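Local atomic coordinates of NDP-N-acetyl-D-galactosaminuronic acid dehydrogenase (Methanosarcina mazei Go1, PDB entry 3G79), a protein that probably catalyses the NAD-dependent oxidation of UDP-N-acetyl-mannosamine to the corresponding uronic acid, using two NAD+ per sugar. Residues E194-V199 against Q222-S227; V356-W361 against P377-C382; E61-G66 against F90-D95; D128-V133 against Q160-E165. One frame throughout, in Å; residues are numbered along the deposited sequence.

Interaction 1. Residues E194-V199 against Q222-S227; sequences EHDRIV and QVIPMS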
loop_
_atom_site.group_PDB
_atom_site.type_symbol
_atom_site.label_atom_id
_atom_site.label_comp_id
_atom_site.label_asym_id
_atom_site.label_seq_id
_atom_site.Cartn_x
_atom_site.Cartn_y
_atom_site.Cartn_z
ATOM N N GLU A 194 -23.886 7.892 -3.073
ATOM C CA GLU A 194 -22.700 8.628 -2.576
ATOM C C GLU A 194 -21.360 8.019 -3.036
ATOM O O GLU A 194 -20.355 8.727 -3.184
ATOM C CB GLU A 194 -22.767 8.809 -1.066
ATOM C CG GLU A 194 -24.039 9.587 -0.607
ATOM C CD GLU A 194 -24.390 9.473 0.864
ATOM O OE1 GLU A 194 -23.627 8.844 1.624
ATOM O OE2 GLU A 194 -25.450 10.019 1.281
ATOM N N HIS A 195 -21.357 6.721 -3.304
ATOM C CA HIS A 195 -20.194 6.075 -3.864
ATOM C C HIS A 195 -19.962 6.513 -5.321
ATOM O O HIS A 195 -20.885 6.504 -6.133
ATOM C CB HIS A 195 -20.387 4.562 -3.797
ATOM C CG HIS A 195 -20.253 3.974 -2.420
ATOM N ND1 HIS A 195 -20.156 4.742 -1.267
ATOM C CD2 HIS A 195 -20.194 2.679 -2.015
ATOM C CE1 HIS A 195 -20.031 3.943 -0.219
ATOM N NE2 HIS A 195 -20.056 2.690 -0.643
ATOM N N ASP A 196 -18.741 6.916 -5.647
ATOM C CA ASP A 196 -18.360 7.146 -7.033
ATOM C C ASP A 196 -18.659 5.877 -7.764
ATOM O O ASP A 196 -18.610 4.812 -7.176
ATOM C CB ASP A 196 -16.871 7.462 -7.155
ATOM C CG ASP A 196 -16.512 8.831 -6.592
ATOM O OD1 ASP A 196 -15.343 9.007 -6.223
ATOM O OD2 ASP A 196 -17.382 9.729 -6.508
ATOM N N ARG A 197 -19.016 5.984 -9.037
ATOM C CA ARG A 197 -19.554 4.860 -9.793
ATOM C C ARG A 197 -18.651 4.631 -10.992
ATOM O O ARG A 197 -18.512 5.513 -11.859
ATOM C CB ARG A 197 -20.984 5.200 -10.231
ATOM C CG ARG A 197 -21.828 4.074 -10.892
ATOM C CD ARG A 197 -22.064 2.969 -9.882
ATOM N NE ARG A 197 -22.553 1.772 -10.533
ATOM C CZ ARG A 197 -23.840 1.464 -10.710
ATOM N NH1 ARG A 197 -24.778 2.261 -10.248
ATOM N NH2 ARG A 197 -24.181 0.349 -11.358
ATOM N N ILE A 198 -18.001 3.472 -11.033
ATOM C CA ILE A 198 -17.155 3.127 -12.190
ATOM C C ILE A 198 -18.086 2.778 -13.382
ATOM O O ILE A 198 -19.018 1.951 -13.257
ATOM C CB ILE A 198 -16.296 1.904 -11.863
ATOM C CG1 ILE A 198 -15.565 2.059 -10.517
ATOM C CG2 ILE A 198 -15.434 1.491 -13.018
ATOM C CD1 ILE A 198 -14.694 3.262 -10.335
ATOM N N VAL A 199 -17.871 3.421 -14.525
ATOM C CA VAL A 199 -18.735 3.136 -15.679
ATOM C C VAL A 199 -17.810 2.996 -16.839
ATOM O O VAL A 199 -17.109 3.956 -17.182
ATOM C CB VAL A 199 -19.783 4.256 -15.932
ATOM C CG1 VAL A 199 -20.530 4.062 -17.269
ATOM C CG2 VAL A 199 -20.786 4.297 -14.802
ATOM N N GLN A 222 -19.606 10.565 -7.696
ATOM C CA GLN A 222 -19.329 10.974 -9.071
ATOM C C GLN A 222 -19.039 9.757 -9.931
ATOM O O GLN A 222 -18.537 8.730 -9.446
ATOM C CB GLN A 222 -18.095 11.870 -9.156
ATOM C CG GLN A 222 -18.114 13.201 -8.419
ATOM C CD GLN A 222 -16.948 14.098 -8.876
ATOM O OE1 GLN A 222 -17.171 15.145 -9.504
ATOM N NE2 GLN A 222 -15.711 13.656 -8.616
ATOM N N VAL A 223 -19.326 9.903 -11.213
ATOM C CA VAL A 223 -19.086 8.880 -12.208
ATOM C C VAL A 223 -17.607 8.863 -12.576
ATOM O O VAL A 223 -16.974 9.910 -12.732
ATOM C CB VAL A 223 -20.010 9.108 -13.435
ATOM C CG1 VAL A 223 -19.459 8.500 -14.661
ATOM C CG2 VAL A 223 -21.339 8.527 -13.169
ATOM N N ILE A 224 -17.032 7.665 -12.661
ATOM C CA ILE A 224 -15.623 7.520 -13.075
ATOM C C ILE A 224 -15.655 6.757 -14.381
ATOM O O ILE A 224 -15.917 5.546 -14.379
ATOM C CB ILE A 224 -14.762 6.792 -12.029
ATOM C CG1 ILE A 224 -14.830 7.519 -10.676
ATOM C CG2 ILE A 224 -13.290 6.680 -12.526
ATOM C CD1 ILE A 224 -13.564 7.339 -9.794
ATOM N N PRO A 225 -15.449 7.465 -15.507
ATOM C CA PRO A 225 -15.651 6.854 -16.841
ATOM C C PRO A 225 -14.353 6.223 -17.368
ATOM O O PRO A 225 -13.251 6.811 -17.210
ATOM C CB PRO A 225 -16.071 8.050 -17.715
ATOM C CG PRO A 225 -15.269 9.272 -17.068
ATOM C CD PRO A 225 -14.955 8.867 -15.596
ATOM N N MET A 226 -14.485 5.032 -17.963
ATOM C CA MET A 226 -13.347 4.291 -18.540
ATOM C C MET A 226 -13.826 3.197 -19.554
ATOM O O MET A 226 -14.996 3.163 -19.926
ATOM C CB MET A 226 -12.487 3.693 -17.411
ATOM C CG MET A 226 -13.192 2.707 -16.434
ATOM S SD MET A 226 -12.334 2.042 -14.965
ATOM C CE MET A 226 -12.377 3.494 -13.919
ATOM N N SER A 227 -12.930 2.310 -19.977
ATOM C CA SER A 227 -13.309 1.211 -20.852
ATOM C C SER A 227 -14.021 0.170 -20.009
ATOM O O SER A 227 -13.815 0.115 -18.806
ATOM C CB SER A 227 -12.066 0.590 -21.512
ATOM O OG SER A 227 -11.332 -0.118 -20.535
#

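Interaction 2. Residues V356-W361 against P377-C382; sequences VAMLGW and PYRDLC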
loop_
_atom_site.group_PDB
_atom_site.type_symbol
_atom_site.label_atom_id
_atom_site.label_comp_id
_atom_site.label_asym_id
_atom_site.label_seq_id
_atom_site.Cartn_x
_atom_site.Cartn_y
_atom_site.Cartn_z
ATOM N N VAL A 356 -7.679 -27.870 22.327
ATOM C CA VAL A 356 -7.624 -26.485 21.821
ATOM C C VAL A 356 -9.006 -25.803 21.797
ATOM O O VAL A 356 -9.963 -26.321 21.236
ATOM C CB VAL A 356 -7.036 -26.433 20.378
ATOM C CG1 VAL A 356 -6.946 -24.998 19.849
ATOM C CG2 VAL A 356 -5.655 -27.083 20.312
ATOM N N ALA A 357 -9.111 -24.639 22.419
ATOM C CA ALA A 357 -10.327 -23.805 22.330
ATOM C C ALA A 357 -10.074 -22.707 21.324
ATOM O O ALA A 357 -9.230 -21.802 21.541
ATOM C CB ALA A 357 -10.721 -23.200 23.700
ATOM N N MET A 358 -10.766 -22.850 20.197
ATOM C CA MET A 358 -10.849 -21.849 19.159
ATOM C C MET A 358 -11.852 -20.772 19.542
ATOM O O MET A 358 -13.079 -20.989 19.551
ATOM C CB MET A 358 -11.263 -22.514 17.853
ATOM C CG MET A 358 -10.188 -23.503 17.362
ATOM S SD MET A 358 -10.256 -23.907 15.645
ATOM C CE MET A 358 -9.403 -25.400 15.648
ATOM N N LEU A 359 -11.328 -19.599 19.870
ATOM C CA LEU A 359 -12.166 -18.442 20.119
ATOM C C LEU A 359 -12.310 -17.673 18.840
ATOM O O LEU A 359 -11.449 -16.887 18.480
ATOM C CB LEU A 359 -11.516 -17.563 21.170
ATOM C CG LEU A 359 -11.861 -17.863 22.629
ATOM C CD1 LEU A 359 -11.756 -19.333 22.966
ATOM C CD2 LEU A 359 -10.943 -17.005 23.493
ATOM N N GLY A 360 -13.377 -17.921 18.104
ATOM C CA GLY A 360 -13.556 -17.166 16.871
ATOM C C GLY A 360 -13.524 -18.005 15.617
ATOM O O GLY A 360 -12.480 -18.596 15.266
ATOM N N TRP A 361 -14.681 -18.054 14.950
ATOM C CA TRP A 361 -14.841 -18.762 13.696
ATOM C C TRP A 361 -15.116 -17.801 12.530
ATOM O O TRP A 361 -14.564 -17.989 11.451
ATOM C CB TRP A 361 -15.956 -19.789 13.825
ATOM C CG TRP A 361 -16.137 -20.629 12.613
ATOM C CD1 TRP A 361 -17.110 -20.507 11.698
ATOM C CD2 TRP A 361 -15.324 -21.736 12.196
ATOM N NE1 TRP A 361 -16.984 -21.476 10.739
ATOM C CE2 TRP A 361 -15.892 -22.246 11.025
ATOM C CE3 TRP A 361 -14.194 -22.360 12.722
ATOM C CZ2 TRP A 361 -15.354 -23.329 10.343
ATOM C CZ3 TRP A 361 -13.670 -23.434 12.059
ATOM C CH2 TRP A 361 -14.249 -23.918 10.884
ATOM N N PRO A 377 -8.677 -23.821 7.870
ATOM C CA PRO A 377 -7.407 -24.564 7.764
ATOM C C PRO A 377 -6.666 -24.714 9.092
ATOM O O PRO A 377 -5.939 -25.674 9.247
ATOM C CB PRO A 377 -6.586 -23.765 6.748
ATOM C CG PRO A 377 -7.171 -22.379 6.780
ATOM C CD PRO A 377 -8.637 -22.567 7.079
ATOM N N TYR A 378 -6.863 -23.803 10.041
ATOM C CA TYR A 378 -6.232 -23.927 11.356
ATOM C C TYR A 378 -6.831 -25.084 12.112
ATOM O O TYR A 378 -6.103 -25.958 12.599
ATOM C CB TYR A 378 -6.371 -22.659 12.180
ATOM C CG TYR A 378 -5.786 -22.826 13.581
ATOM C CD1 TYR A 378 -4.519 -22.291 13.920
ATOM C CD2 TYR A 378 -6.502 -23.518 14.582
ATOM C CE1 TYR A 378 -3.999 -22.460 15.202
ATOM C CE2 TYR A 378 -5.992 -23.682 15.829
ATOM C CZ TYR A 378 -4.725 -23.167 16.146
ATOM O OH TYR A 378 -4.243 -23.350 17.443
ATOM N N ARG A 379 -8.157 -25.095 12.216
ATOM C CA ARG A 379 -8.846 -26.192 12.883
ATOM C C ARG A 379 -8.403 -27.528 12.307
ATOM O O ARG A 379 -8.216 -28.502 13.048
ATOM C CB ARG A 379 -10.368 -26.035 12.785
ATOM C CG ARG A 379 -11.135 -27.224 13.313
ATOM C CD ARG A 379 -12.608 -27.041 13.163
ATOM N NE ARG A 379 -13.306 -28.214 13.610
ATOM C CZ ARG A 379 -13.707 -29.244 12.855
ATOM N NH1 ARG A 379 -13.474 -29.314 11.540
ATOM N NH2 ARG A 379 -14.342 -30.249 13.447
ATOM N N ASP A 380 -8.187 -27.562 11.000
ATOM C CA ASP A 380 -7.802 -28.792 10.330
ATOM C C ASP A 380 -6.422 -29.304 10.693
ATOM O O ASP A 380 -6.245 -30.525 10.861
ATOM C CB ASP A 380 -7.995 -28.665 8.811
ATOM C CG ASP A 380 -9.445 -28.921 8.395
ATOM O OD1 ASP A 380 -10.192 -29.547 9.181
ATOM O OD2 ASP A 380 -9.847 -28.508 7.288
ATOM N N LEU A 381 -5.456 -28.384 10.827
ATOM C CA LEU A 381 -4.109 -28.708 11.314
ATOM C C LEU A 381 -4.124 -29.312 12.715
ATOM O O LEU A 381 -3.424 -30.304 12.985
ATOM C CB LEU A 381 -3.196 -27.479 11.277
ATOM C CG LEU A 381 -2.798 -27.004 9.861
ATOM C CD1 LEU A 381 -2.228 -25.600 9.880
ATOM C CD2 LEU A 381 -1.871 -27.993 9.088
ATOM N N CYS A 382 -4.933 -28.769 13.610
ATOM C CA CYS A 382 -4.948 -29.326 14.945
ATOM C C CYS A 382 -5.508 -30.745 14.996
ATOM O O CYS A 382 -4.966 -31.600 15.687
ATOM C CB CYS A 382 -5.753 -28.460 15.861
ATOM S SG CYS A 382 -5.125 -26.826 15.876
#

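Interaction 3. Residues E61-G66 against F90-D95; sequences EMLNRG and FECTPD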
loop_
_atom_site.group_PDB
_atom_site.type_symbol
_atom_site.label_atom_id
_atom_site.label_comp_id
_atom_site.label_asym_id
_atom_site.label_seq_id
_atom_site.Cartn_x
_atom_site.Cartn_y
_atom_site.Cartn_z
ATOM N N GLU A 61 -46.360 -8.533 -7.854
ATOM C CA GLU A 61 -47.530 -7.892 -7.272
ATOM C C GLU A 61 -47.167 -7.077 -6.036
ATOM O O GLU A 61 -47.718 -5.994 -5.838
ATOM C CB GLU A 61 -48.636 -8.907 -6.965
ATOM N N MET A 62 -46.271 -7.596 -5.206
ATOM C CA MET A 62 -45.827 -6.828 -4.051
ATOM C C MET A 62 -45.308 -5.463 -4.522
ATOM O O MET A 62 -45.883 -4.425 -4.169
ATOM C CB MET A 62 -44.738 -7.553 -3.241
ATOM C CG MET A 62 -45.240 -8.382 -2.093
ATOM S SD MET A 62 -43.889 -8.871 -1.006
ATOM C CE MET A 62 -43.931 -7.510 0.155
ATOM N N LEU A 63 -44.258 -5.486 -5.347
ATOM C CA LEU A 63 -43.649 -4.273 -5.860
ATOM C C LEU A 63 -44.673 -3.336 -6.458
ATOM O O LEU A 63 -44.575 -2.106 -6.272
ATOM C CB LEU A 63 -42.609 -4.590 -6.918
ATOM C CG LEU A 63 -41.226 -5.029 -6.454
ATOM C CD1 LEU A 63 -40.514 -5.700 -7.619
ATOM C CD2 LEU A 63 -40.454 -3.836 -5.954
ATOM N N ASN A 64 -45.637 -3.898 -7.187
ATOM C CA ASN A 64 -46.634 -3.057 -7.838
ATOM C C ASN A 64 -47.697 -2.474 -6.901
ATOM O O ASN A 64 -48.564 -1.686 -7.329
ATOM C CB ASN A 64 -47.268 -3.761 -9.042
ATOM C CG ASN A 64 -46.445 -3.611 -10.305
ATOM O OD1 ASN A 64 -45.608 -2.698 -10.429
ATOM N ND2 ASN A 64 -46.680 -4.499 -11.258
ATOM N N ARG A 65 -47.630 -2.861 -5.628
ATOM C CA ARG A 65 -48.408 -2.182 -4.598
ATOM C C ARG A 65 -47.504 -1.197 -3.853
ATOM O O ARG A 65 -47.991 -0.336 -3.112
ATOM C CB ARG A 65 -49.066 -3.181 -3.629
ATOM C CG ARG A 65 -50.121 -4.072 -4.262
ATOM C CD ARG A 65 -50.779 -4.963 -3.223
ATOM N NE ARG A 65 -51.040 -6.300 -3.762
ATOM C CZ ARG A 65 -50.251 -7.355 -3.549
ATOM N NH1 ARG A 65 -49.158 -7.236 -2.793
ATOM N NH2 ARG A 65 -50.554 -8.536 -4.091
ATOM N N GLY A 66 -46.189 -1.361 -4.038
ATOM C CA GLY A 66 -45.191 -0.452 -3.504
ATOM C C GLY A 66 -44.337 -0.957 -2.351
ATOM O O GLY A 66 -43.981 -0.156 -1.480
ATOM N N PHE A 90 -42.620 3.446 -12.197
ATOM C CA PHE A 90 -42.040 2.138 -12.040
ATOM C C PHE A 90 -43.114 1.058 -12.048
ATOM O O PHE A 90 -44.204 1.246 -11.518
ATOM C CB PHE A 90 -41.217 2.074 -10.766
ATOM C CG PHE A 90 -40.716 0.703 -10.447
ATOM C CD1 PHE A 90 -39.655 0.144 -11.155
ATOM C CD2 PHE A 90 -41.317 -0.058 -9.453
ATOM C CE1 PHE A 90 -39.199 -1.117 -10.875
ATOM C CE2 PHE A 90 -40.830 -1.345 -9.163
ATOM C CZ PHE A 90 -39.778 -1.856 -9.885
ATOM N N GLU A 91 -42.779 -0.063 -12.667
ATOM C CA GLU A 91 -43.679 -1.193 -12.803
ATOM C C GLU A 91 -42.821 -2.433 -12.950
ATOM O O GLU A 91 -41.797 -2.402 -13.633
ATOM C CB GLU A 91 -44.550 -1.033 -14.047
ATOM C CG GLU A 91 -45.560 -2.152 -14.237
ATOM C CD GLU A 91 -46.163 -2.177 -15.634
ATOM O OE1 GLU A 91 -46.859 -3.183 -15.964
ATOM O OE2 GLU A 91 -45.922 -1.198 -16.393
ATOM N N CYS A 92 -43.236 -3.507 -12.288
ATOM C CA CYS A 92 -42.603 -4.805 -12.418
ATOM C C CYS A 92 -43.452 -5.670 -13.352
ATOM O O CYS A 92 -44.682 -5.737 -13.225
ATOM C CB CYS A 92 -42.469 -5.445 -11.037
ATOM S SG CYS A 92 -41.403 -6.899 -10.900
ATOM N N THR A 93 -42.790 -6.295 -14.316
ATOM C CA THR A 93 -43.455 -7.142 -15.308
ATOM C C THR A 93 -42.637 -8.397 -15.619
ATOM O O THR A 93 -41.400 -8.349 -15.594
ATOM C CB THR A 93 -43.794 -6.370 -16.602
ATOM O OG1 THR A 93 -44.627 -7.168 -17.468
ATOM C CG2 THR A 93 -42.513 -5.928 -17.347
ATOM N N PRO A 94 -43.342 -9.544 -15.838
ATOM C CA PRO A 94 -42.820 -10.879 -16.257
ATOM C C PRO A 94 -42.560 -10.939 -17.770
ATOM O O PRO A 94 -42.053 -11.936 -18.309
ATOM C CB PRO A 94 -43.981 -11.811 -15.891
ATOM C CG PRO A 94 -45.232 -10.913 -16.092
ATOM C CD PRO A 94 -44.782 -9.622 -15.468
ATOM N N ASP A 95 -42.903 -9.846 -18.430
ATOM C CA ASP A 95 -42.914 -9.775 -19.870
ATOM C C ASP A 95 -41.643 -9.115 -20.459
ATOM O O ASP A 95 -41.608 -7.923 -20.770
ATOM C CB ASP A 95 -44.206 -9.064 -20.324
ATOM C CG ASP A 95 -44.333 -9.008 -21.810
ATOM O OD1 ASP A 95 -43.583 -9.776 -22.471
ATOM O OD2 ASP A 95 -45.174 -8.217 -22.296
#

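Interaction 4. Residues D128-V133 against Q160-E165; sequences DGIRNV and QILEEE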
loop_
_atom_site.group_PDB
_atom_site.type_symbol
_atom_site.label_atom_id
_atom_site.label_comp_id
_atom_site.label_asym_id
_atom_site.label_seq_id
_atom_site.Cartn_x
_atom_site.Cartn_y
_atom_site.Cartn_z
ATOM N N ASP A 128 -28.740 -16.072 -18.156
ATOM C CA ASP A 128 -30.124 -16.148 -18.590
ATOM C C ASP A 128 -30.668 -14.762 -18.889
ATOM O O ASP A 128 -31.370 -14.581 -19.867
ATOM C CB ASP A 128 -30.984 -16.792 -17.524
ATOM C CG ASP A 128 -31.121 -18.285 -17.704
ATOM O OD1 ASP A 128 -30.108 -18.967 -18.044
ATOM O OD2 ASP A 128 -32.260 -18.763 -17.497
ATOM N N GLY A 129 -30.334 -13.783 -18.037
ATOM C CA GLY A 129 -30.793 -12.402 -18.242
ATOM C C GLY A 129 -30.258 -11.752 -19.505
ATOM O O GLY A 129 -30.965 -11.034 -20.191
ATOM N N ILE A 130 -28.991 -12.006 -19.798
ATOM C CA ILE A 130 -28.318 -11.443 -20.947
ATOM C C ILE A 130 -29.007 -11.980 -22.186
ATOM O O ILE A 130 -29.397 -11.204 -23.071
ATOM C CB ILE A 130 -26.788 -11.756 -20.918
ATOM C CG1 ILE A 130 -26.164 -11.150 -19.665
ATOM C CG2 ILE A 130 -26.097 -11.138 -22.096
ATOM C CD1 ILE A 130 -24.748 -11.628 -19.342
ATOM N N ARG A 131 -29.173 -13.301 -22.243
ATOM C CA ARG A 131 -29.989 -13.937 -23.273
ATOM C C ARG A 131 -31.328 -13.200 -23.420
ATOM O O ARG A 131 -31.660 -12.700 -24.494
ATOM C CB ARG A 131 -30.184 -15.423 -22.970
ATOM C CG ARG A 131 -28.913 -16.327 -23.189
ATOM C CD ARG A 131 -29.268 -17.762 -23.697
ATOM N NE ARG A 131 -28.271 -18.820 -23.465
ATOM C CZ ARG A 131 -28.243 -19.605 -22.379
ATOM N NH1 ARG A 131 -27.333 -20.577 -22.262
ATOM N NH2 ARG A 131 -29.126 -19.427 -21.383
ATOM N N ASN A 132 -32.098 -13.065 -22.351
ATOM C CA ASN A 132 -33.359 -12.345 -22.505
ATOM C C ASN A 132 -33.190 -10.966 -23.123
ATOM O O ASN A 132 -33.930 -10.597 -24.063
ATOM C CB ASN A 132 -34.102 -12.244 -21.202
ATOM C CG ASN A 132 -35.003 -13.425 -20.965
ATOM O OD1 ASN A 132 -35.308 -13.717 -19.823
ATOM N ND2 ASN A 132 -35.455 -14.106 -22.039
ATOM N N VAL A 133 -32.222 -10.205 -22.596
ATOM C CA VAL A 133 -31.816 -8.958 -23.238
ATOM C C VAL A 133 -31.483 -9.122 -24.741
ATOM O O VAL A 133 -32.110 -8.469 -25.590
ATOM C CB VAL A 133 -30.680 -8.279 -22.465
ATOM C CG1 VAL A 133 -30.128 -7.055 -23.229
ATOM C CG2 VAL A 133 -31.212 -7.866 -21.143
ATOM N N GLN A 160 -20.951 -11.802 -26.958
ATOM C CA GLN A 160 -21.265 -12.975 -27.760
ATOM C C GLN A 160 -22.765 -13.332 -27.626
ATOM O O GLN A 160 -23.494 -13.315 -28.593
ATOM C CB GLN A 160 -20.349 -14.148 -27.383
ATOM C CG GLN A 160 -19.176 -14.412 -28.355
ATOM C CD GLN A 160 -17.826 -13.765 -27.953
ATOM O OE1 GLN A 160 -16.798 -14.454 -27.879
ATOM N NE2 GLN A 160 -17.825 -12.446 -27.714
ATOM N N ILE A 161 -23.227 -13.610 -26.419
ATOM C CA ILE A 161 -24.654 -13.768 -26.167
ATOM C C ILE A 161 -25.508 -12.627 -26.742
ATOM O O ILE A 161 -26.514 -12.861 -27.426
ATOM C CB ILE A 161 -24.961 -13.897 -24.647
ATOM C CG1 ILE A 161 -24.242 -15.103 -24.058
ATOM C CG2 ILE A 161 -26.436 -14.123 -24.435
ATOM C CD1 ILE A 161 -24.361 -15.223 -22.538
ATOM N N LEU A 162 -25.151 -11.386 -26.438
ATOM C CA LEU A 162 -25.931 -10.271 -26.946
ATOM C C LEU A 162 -25.968 -10.357 -28.455
ATOM O O LEU A 162 -27.018 -10.129 -29.063
ATOM C CB LEU A 162 -25.362 -8.916 -26.501
ATOM C CG LEU A 162 -25.900 -8.227 -25.231
ATOM C CD1 LEU A 162 -27.298 -8.722 -24.813
ATOM C CD2 LEU A 162 -24.927 -8.340 -24.080
ATOM N N GLU A 163 -24.830 -10.700 -29.055
ATOM C CA GLU A 163 -24.719 -10.681 -30.503
ATOM C C GLU A 163 -25.382 -11.875 -31.169
ATOM O O GLU A 163 -26.005 -11.697 -32.207
ATOM C CB GLU A 163 -23.274 -10.487 -30.973
ATOM C CG GLU A 163 -22.734 -9.100 -30.595
ATOM C CD GLU A 163 -21.354 -8.795 -31.143
ATOM O OE1 GLU A 163 -20.568 -9.724 -31.427
ATOM O OE2 GLU A 163 -21.028 -7.604 -31.263
ATOM N N GLU A 164 -25.263 -13.070 -30.576
ATOM C CA GLU A 164 -25.867 -14.288 -31.122
ATOM C C GLU A 164 -27.381 -14.167 -31.068
ATOM O O GLU A 164 -28.062 -14.582 -31.991
ATOM C CB GLU A 164 -25.480 -15.554 -30.339
ATOM C CG GLU A 164 -24.000 -15.962 -30.325
ATOM C CD GLU A 164 -23.651 -17.028 -29.233
ATOM O OE1 GLU A 164 -24.385 -17.140 -28.201
ATOM O OE2 GLU A 164 -22.615 -17.729 -29.404
ATOM N N GLU A 165 -27.918 -13.616 -29.984
ATOM C CA GLU A 165 -29.365 -13.628 -29.816
ATOM C C GLU A 165 -30.048 -12.572 -30.685
ATOM O O GLU A 165 -31.082 -12.838 -31.325
ATOM C CB GLU A 165 -29.747 -13.481 -28.341
ATOM C CG GLU A 165 -29.321 -14.656 -27.456
ATOM C CD GLU A 165 -30.247 -15.869 -27.558
ATOM O OE1 GLU A 165 -31.467 -15.699 -27.796
ATOM O OE2 GLU A 165 -29.760 -16.995 -27.374
#

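Interaction 1. Residues E194-V199 against Q222-S227
Ile198 and Ile224 lie side by side on one face of a pair of parallel strands, their side chains pointing the same way, with CD1 of Ile198 set 3.9 Å from CB of Ile224. The other branch of Ile198 turns to a different partner: its CG2 reaches SD of Met226 at 3.7 Å, and the two side chains meet at a slant. Chi1 of Met226 (59°) sets its CG between the backbone N and the carbonyl carbon, and the bend at chi3 brings CE beside the same methyl of Ile198. Val199 and Val223 share the other face, more loosely, with CG2 of Val199 4.4 Å from CG1 of Val223. Between the faces runs a regular parallel ladder, in which Ile224 N gives a nearly straight bond of 2.7 Å to Arg197 O and Val199 N and Met226 N carry it on. Where the ladder begins, the carboxylate of Asp196 takes the place of a main-chain acceptor: Gln222 N donates to OD2 at 2.7 Å, on the anti side and somewhat out of the carboxylate plane. With an alanine at Asp196, the Gln222 N-H would probably lose this acceptor and the start of strand 223-227 its side-chain tie. The strands belong to a beta-alpha-beta unit whose helix 204-214 covers the valine face, while helix 228-258 and the second subunit approach Ile198. Main-chain bonds thus set the register, and apolar branches pack on both faces, closely on the isoleucine side.

Interaction 2. Residues V356-W361 against P377-C382
Met358 reaches from strand 355-359 to helix 375-385 with a chain that is extended beyond CG (chi2 -160°, chi3 -158°), and this straightness carries its sulfur toward the helix. There SD stands 5.1 Å from the centroid of the Tyr378 ring in an oblique Met-aromatic contact, while CE, whose exact place is doubtful, lies at the edge of that ring. SD also passes 3.6 Å from CB of Arg379, whose side chain crosses that of the methionine at about a right angle. A serine in place of Met358 would probably open a gap between strand and helix and leave the Tyr378 edge without its sulfur and methyl neighbour. Arg379 is stretched out from CG to NE, with CG anti to the backbone N (chi1 173°). Its CD therefore arrives obliquely at the indole of Trp361, 3.9 Å from CZ3, and the guanidinium plane stands almost perpendicular to the ring. Two residues before Met358, Val356 comes at Tyr378 from the opposite direction, its CG1 4.0 Å from OH; this buried hydroxyl has no polar partner in the model. Strand and helix run antiparallel as the first two elements of a beta-alpha-beta unit completed by strand 388-392, in the Rossmann-like UDP-binding domain. Val389 and Val391 of that strand touch the same side chains, helix 321-345 packs against Tyr378, and strand 417-420 flanks strand 355-359 through backbone bonds to Ala357.

Interaction 3. Residues E61-G66 against F90-D95
The carboxamide of Asn64 makes a two-point grip on the backbone of Cys92. OD1 accepts the Cys92 N-H at 3.1 Å in a nearly straight bond, although the donor approaches well to the side of the C=O direction and tilted from its plane. ND2 returns a bond to Cys92 O, also 3.1 Å long but more bent; it lies in the carbonyl plane of Cys92, on a lone pair. With both groups of one residue engaged, the amide is fixed in rotation, pairing with the backbone much as an adjoining strand would. Strand 90-93 is the outermost strand of the NAD-binding Rossmann sheet within this chain: on its other side Glu91 and Thr93 bond to the backbone around strand 45-49, and segment 61-66 supplies the amide here. Around the grip, CG of Glu91 passes 3.8 Å from Asn64 OD1. Inward, Leu63 spreads its two methyl groups over different partners. CD1 touches SG of Cys92 at 3.6 Å, the sulfur being swung anti to its backbone N (chi1 -167°), and CD2 meets CE2 of Phe90 obliquely at 4.1 Å. The Phe90 ring goes on to pack against helices 30-39 and 77-86, with Met26 touching both it and Leu63.

Interaction 4. Residues D128-V133 against Q160-E165
Ile130 drives its CG2 methyl into the angle between Ile161 and Leu162, and this is the buried, apolar part of the contact. That methyl lies 3.6 Å from CD2 of Leu162 and 3.8 Å from CG2 of Ile161, and the Ile130 side chain crosses both at about a right angle. Because CG2 of Ile130 stands anti to the backbone N (chi1 to CG1 -61°), it is this short branch and not the longer one that makes the contact. Leu162 divides its two methyls: CD2 goes to Ile130, while CD1 meets CG1 of Val133 at 3.6 Å. Strand 104-107 backs this core, Leu107 touching Ile130 and Val105 touching Val133. The axes of the short segments pass 8.4 Å apart at 37°, as neighbouring helices on one face of the Rossmann sheet.

Toward solvent the character changes. Arg131 lays its CG against CG2 of Ile161 at 3.5 Å, so that its aliphatic part continues the apolar surface outward. Its CD reaches OE2 of Glu165 at 3.8 Å, but NE stays 4.6 Å from that oxygen, beyond salt-bridge range, and the guanidinium and carboxylate planes stand 69° apart. The arginine pairs instead within its own helix, NH2 with Asp128 OD1. Adhesion between the helices is consequently almost wholly apolar, while the charges at the rim probably add a mild, long-range attraction.

Interactions 1, 3 and 4 all belong to the NAD-binding half of the chain, and interaction 2 lies in the UDP-binding half on the opposite side of the chain's centre, its centre about 41 Å or more from theirs. Interactions 2 and 3 are buried, 1 and 4 only partly so. Interactions 1 and 3 sit at the two outermost strands of one mixed sheet, their centres about 29 Å apart, and both rely on backbone polarity: a strand ladder with one aspartate in the first, a single asparagine in the second. Interactions 2 and 4 use no hydrogen bonds between their segments: sulfur and rings fill interaction 2, aliphatic packing with a charged rim interaction 4.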